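Local atomic coordinates of Serine/threonine-protein kinase PknE (Mycobacterium tuberculosis, PDB entry 2H34), a protein that phosphorylates serine and threonine residues of proteins with ATP, as a homodimeric membrane kinase probably important for survival of the bacterium in its host. Residues A[45-53]-A[62-70]. Sequence-based numbering, arbitrary orientation.
Sequences GGMGDVYEA and VALKLMSET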
loop_
_atom_site.group_PDB
_atom_site.type_symbol
_atom_site.label_atom_id
_atom_site.label_comp_id
_atom_site.label_asym_id
_atom_site.label_seq_id
_atom_site.Cartn_x
_atom_site.Cartn_y
_atom_site.Cartn_z
ATOM N N GLY A 45 -8.675 1.833 9.243
ATOM C CA GLY A 45 -8.165 0.517 8.859
ATOM C C GLY A 45 -9.246 -0.472 8.487
ATOM O O GLY A 45 -10.440 -0.153 8.533
ATOM N N GLY A 46 -8.820 -1.678 8.119
ATOM C CA GLY A 46 -9.737 -2.731 7.698
ATOM C C GLY A 46 -10.734 -3.114 8.775
ATOM O O GLY A 46 -11.946 -2.965 8.593
HETATM N N MSE A 47 -10.211 -3.590 9.906
HETATM C CA MSE A 47 -11.030 -4.094 11.014
HETATM C C MSE A 47 -11.142 -3.085 12.163
HETATM O O MSE A 47 -12.085 -3.143 12.966
HETATM C CB MSE A 47 -10.456 -5.421 11.528
HETATM C CG MSE A 47 -10.622 -6.600 10.563
HETATM SE SE MSE A 47 -9.098 -7.860 10.562
HETATM C CE MSE A 47 -9.966 -9.378 9.584
ATOM N N GLY A 48 -10.179 -2.165 12.230
ATOM C CA GLY A 48 -10.132 -1.168 13.294
ATOM C C GLY A 48 -10.043 0.264 12.807
ATOM O O GLY A 48 -9.830 0.523 11.623
ATOM N N ASP A 49 -10.213 1.199 13.735
ATOM C CA ASP A 49 -10.121 2.616 13.427
ATOM C C ASP A 49 -8.966 3.207 14.219
ATOM O O ASP A 49 -8.881 3.030 15.435
ATOM C CB ASP A 49 -11.431 3.327 13.777
ATOM C CG ASP A 49 -12.663 2.488 13.445
ATOM O OD1 ASP A 49 -12.669 1.822 12.383
ATOM O OD2 ASP A 49 -13.626 2.496 14.246
ATOM N N VAL A 50 -8.068 3.892 13.521
ATOM C CA VAL A 50 -6.867 4.447 14.142
ATOM C C VAL A 50 -7.132 5.828 14.739
ATOM O O VAL A 50 -7.802 6.667 14.130
ATOM C CB VAL A 50 -5.682 4.523 13.135
ATOM C CG1 VAL A 50 -4.454 5.155 13.773
ATOM C CG2 VAL A 50 -5.345 3.143 12.589
ATOM N N TYR A 51 -6.619 6.036 15.945
ATOM C CA TYR A 51 -6.547 7.357 16.548
ATOM C C TYR A 51 -5.082 7.677 16.791
ATOM O O TYR A 51 -4.276 6.766 16.991
ATOM C CB TYR A 51 -7.267 7.378 17.901
ATOM C CG TYR A 51 -8.775 7.256 17.868
ATOM C CD1 TYR A 51 -9.576 8.298 17.393
ATOM C CD2 TYR A 51 -9.408 6.117 18.368
ATOM C CE1 TYR A 51 -10.970 8.191 17.386
ATOM C CE2 TYR A 51 -10.797 6.004 18.370
ATOM C CZ TYR A 51 -11.569 7.040 17.878
ATOM O OH TYR A 51 -12.936 6.919 17.878
ATOM N N GLU A 52 -4.740 8.964 16.779
ATOM C CA GLU A 52 -3.493 9.431 17.385
ATOM C C GLU A 52 -3.692 9.374 18.890
ATOM O O GLU A 52 -4.804 9.605 19.372
ATOM C CB GLU A 52 -3.169 10.862 16.956
ATOM C CG GLU A 52 -2.751 11.004 15.497
ATOM C CD GLU A 52 -3.035 12.388 14.909
ATOM O OE1 GLU A 52 -3.808 13.167 15.517
ATOM O OE2 GLU A 52 -2.498 12.692 13.819
ATOM N N ALA A 53 -2.636 9.061 19.636
ATOM C CA ALA A 53 -2.774 8.823 21.075
ATOM C C ALA A 53 -1.497 9.091 21.858
ATOM O O ALA A 53 -0.405 8.777 21.393
ATOM C CB ALA A 53 -3.251 7.402 21.321
ATOM N N VAL A 62 1.849 8.311 19.863
ATOM C CA VAL A 62 1.855 7.143 18.995
ATOM C C VAL A 62 0.556 7.030 18.209
ATOM O O VAL A 62 -0.436 7.675 18.541
ATOM C CB VAL A 62 2.125 5.834 19.798
ATOM C CG1 VAL A 62 3.495 5.883 20.455
ATOM C CG2 VAL A 62 1.050 5.600 20.847
ATOM N N ALA A 63 0.577 6.222 17.153
ATOM C CA ALA A 63 -0.639 5.872 16.436
ATOM C C ALA A 63 -1.214 4.609 17.064
ATOM O O ALA A 63 -0.486 3.652 17.318
ATOM C CB ALA A 63 -0.347 5.658 14.961
ATOM N N LEU A 64 -2.510 4.619 17.343
ATOM C CA LEU A 64 -3.137 3.477 17.982
ATOM C C LEU A 64 -4.378 3.025 17.234
ATOM O O LEU A 64 -5.330 3.789 17.072
ATOM C CB LEU A 64 -3.466 3.793 19.441
ATOM C CG LEU A 64 -4.211 2.722 20.249
ATOM C CD1 LEU A 64 -3.422 1.424 20.346
ATOM C CD2 LEU A 64 -4.548 3.239 21.638
ATOM N N LYS A 65 -4.348 1.777 16.778
ATOM C CA LYS A 65 -5.485 1.178 16.104
ATOM C C LYS A 65 -6.330 0.434 17.116
ATOM O O LYS A 65 -5.813 -0.386 17.875
ATOM C CB LYS A 65 -5.019 0.219 15.009
ATOM C CG LYS A 65 -6.153 -0.543 14.329
ATOM C CD LYS A 65 -5.641 -1.623 13.387
ATOM C CE LYS A 65 -5.324 -1.059 12.015
ATOM N NZ LYS A 65 -4.484 -2.007 11.234
ATOM N N LEU A 66 -7.630 0.729 17.123
ATOM C CA LEU A 66 -8.593 0.047 17.992
ATOM C C LEU A 66 -9.634 -0.685 17.169
ATOM O O LEU A 66 -10.377 -0.065 16.405
ATOM C CB LEU A 66 -9.298 1.043 18.907
ATOM C CG LEU A 66 -8.469 1.712 19.997
ATOM C CD1 LEU A 66 -9.269 2.844 20.618
ATOM C CD2 LEU A 66 -8.047 0.699 21.050
HETATM N N MSE A 67 -9.690 -2.003 17.335
HETATM C CA MSE A 67 -10.629 -2.830 16.574
HETATM C C MSE A 67 -12.052 -2.601 17.118
HETATM O O MSE A 67 -12.306 -3.062 18.292
HETATM C CB MSE A 67 -10.249 -4.307 16.666
HETATM C CG MSE A 67 -8.753 -4.581 16.883
HETATM SE SE MSE A 67 -7.555 -4.155 15.380
HETATM C CE MSE A 67 -6.045 -5.381 15.805
ATOM N N SER A 68 -12.489 -1.404 16.986
ATOM C CA SER A 68 -13.646 -0.794 17.690
ATOM C C SER A 68 -14.888 -1.666 17.913
ATOM O O SER A 68 -15.083 -2.710 17.285
ATOM C CB SER A 68 -14.089 0.449 16.946
ATOM O OG SER A 68 -14.982 1.223 17.732
ATOM N N GLU A 69 -15.490 -1.325 18.709
ATOM C CA GLU A 69 -16.831 -1.786 19.140
ATOM C C GLU A 69 -16.876 -3.285 19.480
ATOM O O GLU A 69 -17.968 -3.918 19.553
ATOM C CB GLU A 69 -17.854 -1.428 18.048
ATOM C CG GLU A 69 -19.290 -1.926 18.258
ATOM C CD GLU A 69 -19.886 -1.589 19.619
ATOM O OE1 GLU A 69 -19.809 -0.413 20.036
ATOM O OE2 GLU A 69 -20.447 -2.502 20.266
ATOM N N THR A 70 -15.679 -3.847 19.710
ATOM C CA THR A 70 -15.550 -5.267 20.102
ATOM C C THR A 70 -16.314 -6.173 19.125
ATOM O O THR A 70 -17.240 -6.890 19.521
ATOM C CB THR A 70 -16.020 -5.482 21.578
ATOM O OG1 THR A 70 -15.434 -4.478 22.414
ATOM C CG2 THR A 70 -15.614 -6.869 22.078
#
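Val50 and Lys65 face each other on one side of the antiparallel hairpin of strands 49-55 and 60-66, which follows the glycine-rich loop of the kinase domain. Val50 CG2 rests 3.8 Å from Lys65 CB, the two side chains slanting across one another, while Val50 CG1, anti to the backbone N (chi1 178°), comes 3.7 Å from Leu64 O. Beyond this contact the lysine chain runs past Gly48 CA, bends at its third torsion (-85°) and delivers NZ to a salt bridge with Asp177 OD2, the aspartate of the DFG motif; Lys65 and Gly45 to Val50 are predicted to bind ATP. The opposite face carries Asp49, Tyr51 and Ala53 against Leu66, Leu64 and Val62: Leu66 CD1 lies at the edge of the Tyr51 ring, near its plane, 4.0 Å from Tyr51 CD2, the side chains crossing at about a right angle, and Ala53 CB lies 4.1 Å from Leu64 CB. Paired backbone bonds join Asp49 with Leu66, Tyr51 with Leu64, and Ala53 with Val62. Leu66 O is gripped twice, by Asp49 N (3.0 Å) and, from the opposite face of its carbonyl plane, by Ser68 N, where the chain makes an inverse gamma turn at Met67. Asp49 OD2 approaches Ser68 CB, while Asp49 OD1 forms a salt bridge with Arg44 NH1. In the five-stranded N-lobe sheet, strand 36-44 flanks the hairpin beside Tyr51 and Glu52, strand 108-114 borders the other edge, and the selenomethionine side chains of Met47 and Met67 touch helix 75-88, both at Met81.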